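Local coordinates for protein transcriptional regulator, LacI family (Arthrobacter sp., PDB 4RKQ) that probably regulates transcription as a LacI-family regulator, its effector-binding portion sensing a sugar or related small molecule in the manner of periplasmic binding proteins, at residues A[101-115]-A[267-279]. Sequence-based numbering, arbitrary orientation. Where two conformers were deposited one is given.
Sequences PGGAAGSINFDYQHA and PGSQSSRTTLKHR
Arg273 lays the end of its guanidinium against Ala104, NH1 and NH2 both donating to Ala104 O at 3.0 Å and within about 8° of the guanidinium plane. A bend at chi2 (87°) turns the long chain back along strand 106-110, its CG passing Ser107 CB, toward the type II' turn of Pro101 to Ala104, where Gly102 suits the positive phi. Cutting Arg273 back to an alanine is likely to leave Ala104 O without both donors and that turn less firmly tied to strand 273-276. Ala105 O is met by Gly268 N at 3.0 Å. Beyond, the strands run parallel, and five backbone bonds, from Ser107 N to Ser272 O through to Asp111 N to Leu276 O, satisfy the facing amides and carbonyls. Branched Ile108 sets CG2 on Leu276 CD1 (3.7 Å) and CD1 on Thr274 CB. At the far end Asp111 shares out its carboxylate: OD1 caps helix 112-125 by accepting from His114 N (3.0 Å), while OD2 offers its anti lone pair to Lys277 NZ at 2.7 Å in a salt bridge. Lysine's aliphatic part serves too, CD lying over the centre of the His114 ring. One water joins Asp111 O to His278 N and ND1. Strand 94-97 flanks 106-110 on its other edge, and helix 246-262 covers the face bearing Ile108 and Leu276, within the mixed sheet of a periplasmic-binding-protein-like fold.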
ATOM      1  N   PRO A 101      13.092 -21.973   5.584  1.00 13.01           N
ATOM      2  CA  PRO A 101      13.174 -22.094   4.123  1.00 15.39           C
ATOM      3  C   PRO A 101      13.176 -23.529   3.597  1.00 18.89           C
ATOM      4  O   PRO A 101      13.114 -23.731   2.378  1.00 17.35           O
ATOM      5  CB  PRO A 101      14.518 -21.415   3.803  1.00 17.63           C
ATOM      6  CG  PRO A 101      15.317 -21.506   5.053  1.00 15.02           C
ATOM      7  CD  PRO A 101      14.342 -21.479   6.188  1.00 18.39           C
ATOM      8  N   GLY A 102      13.330 -24.519   4.481  1.00 15.89           N
ATOM      9  CA  GLY A 102      13.520 -25.899   4.036  1.00 20.55           C
ATOM     10  C   GLY A 102      14.617 -25.911   2.982  1.00 17.89           C
ATOM     11  O   GLY A 102      15.677 -25.296   3.182  1.00 19.33           O
ATOM     12  N   GLY A 103      14.335 -26.569   1.849  1.00 15.76           N
ATOM     13  CA  GLY A 103      15.253 -26.687   0.744  1.00 24.37           C
ATOM     14  C   GLY A 103      15.227 -25.545  -0.264  1.00 16.76           C
ATOM     15  O   GLY A 103      15.800 -25.672  -1.342  1.00 14.48           O
ATOM     16  N   ALA A 104      14.609 -24.422   0.059  1.00 13.98           N
ATOM     17  CA  ALA A 104      14.607 -23.285  -0.868  1.00 10.43           C
ATOM     18  C   ALA A 104      16.048 -22.851  -1.132  1.00 19.87           C
ATOM     19  O   ALA A 104      16.898 -22.937  -0.272  1.00 15.17           O
ATOM     20  CB  ALA A 104      13.804 -22.162  -0.292  1.00 15.58           C
ATOM     21  N   ALA A 105      16.316 -22.460  -2.361  1.00 14.44           N
ATOM     22  CA  ALA A 105      17.640 -22.033  -2.792  1.00 15.45           C
ATOM     23  C   ALA A 105      18.190 -20.899  -1.965  1.00 20.69           C
ATOM     24  O   ALA A 105      19.381 -20.865  -1.719  1.00 14.51           O
ATOM     25  CB  ALA A 105      17.606 -21.632  -4.267  1.00 19.47           C
ATOM     26  N   GLY A 106      17.320 -19.971  -1.549  1.00 16.11           N
ATOM     27  CA  GLY A 106      17.730 -18.812  -0.817  1.00 14.36           C
ATOM     28  C   GLY A 106      16.714 -18.405   0.195  1.00 17.00           C
ATOM     29  O   GLY A 106      15.518 -18.695   0.044  1.00 15.63           O
ATOM     30  N   SER A 107      17.186 -17.702   1.213  1.00 15.50           N
ATOM     31  CA  SER A 107      16.299 -17.267   2.338  1.00 15.75           C
ATOM     32  C   SER A 107      16.820 -16.031   2.994  1.00 17.82           C
ATOM     33  O   SER A 107      18.007 -15.870   3.184  1.00 16.41           O
ATOM     34  CB  SER A 107      16.201 -18.360   3.409  1.00 19.24           C
ATOM     35  OG  SER A 107      15.234 -18.075   4.403  1.00 19.01           O
ATOM     36  N   ILE A 108      15.895 -15.155   3.359  1.00 15.87           N
ATOM     37  CA  ILE A 108      16.176 -13.978   4.155  1.00 18.91           C
ATOM     38  C   ILE A 108      15.315 -14.105   5.437  1.00 19.21           C
ATOM     39  O   ILE A 108      14.104 -14.316   5.370  1.00 17.71           O
ATOM     40  CB  ILE A 108      15.748 -12.669   3.430  1.00 17.73           C
ATOM     41  CG1 ILE A 108      16.309 -12.468   2.016  1.00 28.05           C
ATOM     42  CG2 ILE A 108      15.985 -11.455   4.307  1.00 15.80           C
ATOM     43  CD1 ILE A 108      17.805 -12.448   1.885  1.00 34.29           C
ATOM     44  N   ASN A 109      15.960 -14.077   6.597  1.00 15.15           N
ATOM     45  CA  ASN A 109      15.266 -14.154   7.912  1.00 13.56           C
ATOM     46  C   ASN A 109      15.668 -12.897   8.687  1.00 23.11           C
ATOM     47  O   ASN A 109      16.599 -12.167   8.303  1.00 20.88           O
ATOM     48  CB  ASN A 109      15.615 -15.425   8.691  1.00 18.07           C
ATOM     49  CG  ASN A 109      14.672 -16.614   8.394  1.00 43.10           C
ATOM     50  OD1 ASN A 109      13.815 -16.563   7.531  1.00 49.62           O
ATOM     51  ND2 ASN A 109      14.864 -17.701   9.115  1.00 49.56           N
ATOM     52  N   PHE A 110      14.957 -12.615   9.761  1.00 18.11           N
ATOM     53  CA  PHE A 110      15.225 -11.386  10.543  1.00 14.02           C
ATOM     54  C   PHE A 110      15.512 -11.845  11.967  1.00 23.33           C
ATOM     55  O   PHE A 110      14.971 -12.843  12.392  1.00 23.98           O
ATOM     56  CB  PHE A 110      14.044 -10.462  10.492  1.00 24.12           C
ATOM     57  CG  PHE A 110      13.662 -10.105   9.089  1.00 19.40           C
ATOM     58  CD1 PHE A 110      12.814 -10.930   8.366  1.00 24.49           C
ATOM     59  CD2 PHE A 110      14.208  -8.999   8.476  1.00 27.49           C
ATOM     60  CE1 PHE A 110      12.514 -10.649   7.045  1.00 27.11           C
ATOM     61  CE2 PHE A 110      13.883  -8.688   7.176  1.00 28.31           C
ATOM     62  CZ  PHE A 110      13.044  -9.518   6.461  1.00 22.35           C
ATOM     63  N   ASP A 111      16.398 -11.132  12.651  1.00 22.76           N
ATOM     64  CA  ASP A 111      16.786 -11.463  14.024  1.00 24.97           C
ATOM     65  C   ASP A 111      15.777 -10.907  15.005  1.00 23.09           C
ATOM     66  O   ASP A 111      15.890  -9.757  15.441  1.00 21.67           O
ATOM     67  CB  ASP A 111      18.138 -10.846  14.290  1.00 22.06           C
ATOM     68  CG  ASP A 111      18.727 -11.262  15.620  1.00 36.74           C
ATOM     69  OD1 ASP A 111      18.027 -11.786  16.519  1.00 23.14           O
ATOM     70  OD2 ASP A 111      19.913 -11.023  15.754  1.00 28.67           O
ATOM     71  N   TYR A 112      14.762 -11.692  15.342  1.00 19.27           N
ATOM     72  CA  TYR A 112      13.743 -11.168  16.232  1.00 15.42           C
ATOM     73  C   TYR A 112      14.166 -11.100  17.705  1.00 26.63           C
ATOM     74  O   TYR A 112      13.575 -10.349  18.469  1.00 23.41           O
ATOM     75  CB  TYR A 112      12.428 -11.906  16.101  1.00 22.93           C
ATOM     76  CG  TYR A 112      11.795 -11.743  14.759  1.00 21.93           C
ATOM     77  CD1 TYR A 112      11.303 -10.516  14.360  1.00 17.44           C
ATOM     78  CD2 TYR A 112      11.669 -12.822  13.885  1.00 23.45           C
ATOM     79  CE1 TYR A 112      10.695 -10.354  13.122  1.00 22.26           C
ATOM     80  CE2 TYR A 112      11.075 -12.669  12.640  1.00 18.18           C
ATOM     81  CZ  TYR A 112      10.604 -11.416  12.254  1.00 21.02           C
ATOM     82  OH  TYR A 112       9.966 -11.247  11.034  1.00 20.92           O
ATOM     83  N   GLN A 113      15.177 -11.848  18.109  1.00 21.68           N
ATOM     84  CA  GLN A 113      15.703 -11.667  19.466  1.00 24.98           C
ATOM     85  C   GLN A 113      16.356 -10.313  19.613  1.00 18.91           C
ATOM     86  O   GLN A 113      16.201  -9.636  20.630  1.00 26.93           O
ATOM     87  CB  GLN A 113      16.703 -12.751  19.799  1.00 31.97           C
ATOM     88  CG  GLN A 113      15.980 -14.063  19.932  1.00 38.37           C
ATOM     89  CD  GLN A 113      16.826 -15.122  20.560  1.00 73.24           C
ATOM     90  OE1 GLN A 113      17.851 -14.834  21.184  1.00 59.81           O
ATOM     91  NE2 GLN A 113      16.399 -16.364  20.410  1.00 63.62           N
ATOM     92  N   HIS A 114      17.088  -9.911  18.599  1.00 29.26           N
ATOM     93  CA  HIS A 114      17.670  -8.613  18.589  1.00 22.53           C
ATOM     94  C   HIS A 114      16.626  -7.484  18.571  1.00 24.54           C
ATOM     95  O   HIS A 114      16.740  -6.490  19.304  1.00 31.27           O
ATOM     96  CB  HIS A 114      18.587  -8.481  17.420  1.00 30.35           C
ATOM     97  CG  HIS A 114      18.985  -7.077  17.152  1.00 35.16           C
ATOM     98  ND1 HIS A 114      20.076  -6.497  17.750  1.00 33.73           N
ATOM     99  CD2 HIS A 114      18.412  -6.117  16.389  1.00 39.67           C
ATOM    100  CE1 HIS A 114      20.189  -5.252  17.334  1.00 28.26           C
ATOM    101  NE2 HIS A 114      19.182  -4.990  16.521  1.00 45.19           N
ATOM    102  N   ALA A 115      15.607  -7.622  17.730  1.00 22.21           N
ATOM    103  CA  ALA A 115      14.547  -6.614  17.648  1.00 25.24           C
ATOM    104  C   ALA A 115      13.838  -6.466  18.992  1.00 27.19           C
ATOM    105  O   ALA A 115      13.516  -5.353  19.413  1.00 28.08           O
ATOM    106  CB  ALA A 115      13.519  -6.994  16.569  1.00 18.46           C
ATOM    107  N   PRO A 267      22.943 -23.005  -4.021  1.00 23.64           N
ATOM    108  CA  PRO A 267      21.594 -23.081  -3.488  1.00 21.58           C
ATOM    109  C   PRO A 267      21.577 -23.938  -2.241  1.00 23.78           C
ATOM    110  O   PRO A 267      22.159 -25.024  -2.206  1.00 23.49           O
ATOM    111  CB  PRO A 267      20.794 -23.755  -4.595  1.00 26.42           C
ATOM    112  CG  PRO A 267      21.606 -23.595  -5.841  1.00 30.62           C
ATOM    113  CD  PRO A 267      23.024 -23.483  -5.414  1.00 33.65           C
ATOM    114  N   GLY A 268      20.933 -23.423  -1.204  1.00 19.60           N
ATOM    115  CA  GLY A 268      20.768 -24.148   0.006  1.00 19.31           C
ATOM    116  C   GLY A 268      21.936 -24.047   0.947  1.00 20.14           C
ATOM    117  O   GLY A 268      21.832 -24.448   2.079  1.00 24.05           O
ATOM    118  N   SER A 269      23.054 -23.499   0.502  1.00 17.70           N
ATOM    119  CA  SER A 269      24.238 -23.383   1.339  1.00 19.85           C
ATOM    120  C   SER A 269      24.076 -22.361   2.439  1.00 30.65           C
ATOM    121  O   SER A 269      23.149 -21.547   2.424  1.00 19.07           O
ATOM    122  CB  SER A 269      25.419 -22.974   0.461  1.00 18.53           C
ATOM    123  OG  SER A 269      25.328 -21.608   0.045  1.00 21.58           O
ATOM    124  N   GLN A 270      25.011 -22.350   3.384  1.00 23.02           N
ATOM    125  CA  GLN A 270      24.955 -21.332   4.439  1.00 27.70           C
ATOM    126  C   GLN A 270      24.997 -19.903   3.917  1.00 18.90           C
ATOM    127  O   GLN A 270      24.327 -19.011   4.454  1.00 21.67           O
ATOM    128  CB  GLN A 270      26.088 -21.555   5.430  1.00 30.47           C
ATOM    129  CG  GLN A 270      25.811 -22.772   6.270  1.00 29.56           C
ATOM    130  CD  GLN A 270      26.896 -22.972   7.278  1.00 51.05           C
ATOM    131  OE1 GLN A 270      26.913 -22.329   8.325  1.00 44.40           O
ATOM    132  NE2 GLN A 270      27.838 -23.828   6.948  1.00 46.69           N
ATOM    133  N   SER A 271      25.747 -19.688   2.842  1.00 22.17           N
ATOM    134  CA  SER A 271      25.867 -18.358   2.256  0.50 20.58           C
ATOM    135  C   SER A 271      24.583 -17.944   1.540  1.00 18.58           C
ATOM    136  O   SER A 271      24.418 -16.798   1.178  1.00 23.19           O
ATOM    137  CB  SER A 271      27.029 -18.305   1.260  0.50 29.33           C
ATOM    138  OG  SER A 271      28.210 -18.787   1.858  0.50 34.96           O
ATOM    139  N   SER A 272      23.684 -18.875   1.315  1.00 13.82           N
ATOM    140  CA  SER A 272      22.423 -18.557   0.643  1.00 14.64           C
ATOM    141  C   SER A 272      21.343 -18.128   1.653  1.00 22.91           C
ATOM    142  O   SER A 272      20.229 -17.806   1.249  1.00 15.21           O
ATOM    143  CB  SER A 272      21.923 -19.729  -0.168  1.00 16.92           C
ATOM    144  OG  SER A 272      21.372 -20.779   0.640  1.00 16.95           O
ATOM    145  N   ARG A 273      21.666 -18.163   2.951  1.00 13.36           N
ATOM    146  CA  ARG A 273      20.777 -17.673   3.995  1.00 17.21           C
ATOM    147  C   ARG A 273      21.300 -16.385   4.629  1.00 19.88           C
ATOM    148  O   ARG A 273      22.324 -16.385   5.252  1.00 26.67           O
ATOM    149  CB  ARG A 273      20.611 -18.730   5.056  1.00 17.91           C
ATOM    150  CG  ARG A 273      19.647 -19.818   4.650  1.00 18.93           C
ATOM    151  CD  ARG A 273      20.299 -20.946   3.867  1.00 20.24           C
ATOM    152  NE  ARG A 273      19.261 -21.958   3.697  1.00 15.81           N
ATOM    153  CZ  ARG A 273      18.542 -22.131   2.603  1.00 22.05           C
ATOM    154  NH1 ARG A 273      18.779 -21.409   1.521  1.00 18.12           N
ATOM    155  NH2 ARG A 273      17.587 -23.041   2.603  1.00 14.38           N
ATOM    156  N   THR A 274      20.569 -15.298   4.445  1.00 12.62           N
ATOM    157  CA  THR A 274      20.911 -14.013   5.000  1.00 19.85           C
ATOM    158  C   THR A 274      19.984 -13.667   6.187  1.00 19.12           C
ATOM    159  O   THR A 274      18.773 -13.869   6.154  1.00 17.77           O
ATOM    160  CB  THR A 274      20.746 -12.905   3.922  1.00 23.53           C
ATOM    161  OG1 THR A 274      21.499 -13.201   2.746  1.00 27.23           O
ATOM    162  CG2 THR A 274      21.168 -11.529   4.457  1.00 30.89           C
ATOM    163  N   THR A 275      20.578 -13.107   7.234  1.00 25.80           N
ATOM    164  CA  THR A 275      19.841 -12.686   8.407  1.00 29.61           C
ATOM    165  C   THR A 275      20.015 -11.194   8.494  1.00 31.69           C
ATOM    166  O   THR A 275      21.158 -10.719   8.587  1.00 28.89           O
ATOM    167  CB  THR A 275      20.431 -13.278   9.700  1.00 37.13           C
ATOM    168  OG1 THR A 275      20.378 -14.695   9.640  1.00 39.18           O
ATOM    169  CG2 THR A 275      19.624 -12.793  10.924  1.00 44.81           C
ATOM    170  N   LEU A 276      18.890 -10.473   8.477  1.00 21.29           N
ATOM    171  CA  LEU A 276      18.870  -9.027   8.557  1.00 19.35           C
ATOM    172  C   LEU A 276      18.428  -8.584   9.956  1.00 23.45           C
ATOM    173  O   LEU A 276      17.746  -9.319  10.669  1.00 19.64           O
ATOM    174  CB  LEU A 276      17.934  -8.443   7.496  1.00 22.57           C
ATOM    175  CG  LEU A 276      18.265  -8.767   6.060  1.00 19.35           C
ATOM    176  CD1 LEU A 276      17.228  -8.112   5.171  1.00 28.09           C
ATOM    177  CD2 LEU A 276      19.669  -8.328   5.702  1.00 22.34           C
ATOM    178  N   LYS A 277      18.800  -7.365  10.319  1.00 20.26           N
ATOM    179  CA  LYS A 277      18.505  -6.814  11.652  0.50 21.38           C
ATOM    180  C   LYS A 277      17.728  -5.509  11.512  1.00 30.99           C
ATOM    181  O   LYS A 277      18.126  -4.634  10.734  1.00 24.71           O
ATOM    182  CB  LYS A 277      19.801  -6.562  12.425  0.50 25.24           C
ATOM    183  CG  LYS A 277      20.613  -7.811  12.756  0.50 42.32           C
ATOM    184  CD  LYS A 277      21.313  -7.684  14.105  0.50 53.75           C
ATOM    185  CE  LYS A 277      22.365  -8.769  14.314  0.50 63.96           C
ATOM    186  NZ  LYS A 277      21.856 -10.147  14.066  0.50 35.71           N
ATOM    187  N   HIS A 278      16.630  -5.375  12.271  1.00 23.32           N
ATOM    188  CA  HIS A 278      15.855  -4.132  12.296  1.00 22.04           C
ATOM    189  C   HIS A 278      16.630  -3.111  13.109  1.00 22.26           C
ATOM    190  O   HIS A 278      17.475  -3.474  13.915  1.00 23.37           O
ATOM    191  CB  HIS A 278      14.528  -4.331  13.004  1.00 24.53           C
ATOM    192  CG  HIS A 278      13.595  -5.263  12.312  1.00 20.42           C
ATOM    193  ND1 HIS A 278      13.742  -6.634  12.359  1.00 18.63           N
ATOM    194  CD2 HIS A 278      12.492  -5.022  11.562  1.00 22.31           C
ATOM    195  CE1 HIS A 278      12.750  -7.197  11.692  1.00 22.03           C
ATOM    196  NE2 HIS A 278      11.965  -6.246  11.218  1.00 24.21           N
ATOM    197  N   ARG A 279      16.284  -1.841  12.938  1.00 25.71           N
ATOM    198  CA  ARG A 279      16.830  -0.774  13.742  1.00 32.18           C
ATOM    199  C   ARG A 279      15.641  -0.013  14.316  1.00 27.76           C
ATOM    200  O   ARG A 279      14.597   0.100  13.672  1.00 24.74           O
ATOM    201  CB  ARG A 279      17.706   0.124  12.866  1.00 27.97           C
ATOM    202  CG  ARG A 279      19.050  -0.501  12.476  1.00 53.95           C
ATOM    203  CD  ARG A 279      19.956   0.466  11.704  1.00 87.44           C
ATOM    204  NE  ARG A 279      19.327   1.010  10.495  1.00 52.60           N
ATOM    205  CZ  ARG A 279      19.221   0.371   9.323  1.00 65.12           C
ATOM    206  NH1 ARG A 279      19.704  -0.860   9.154  1.00 66.56           N
ATOM    207  NH2 ARG A 279      18.622   0.972   8.301  1.00 58.67           N
TER
HETATM  208  O   HOH W   1      15.867  -7.610  13.818  1.00 31.44           O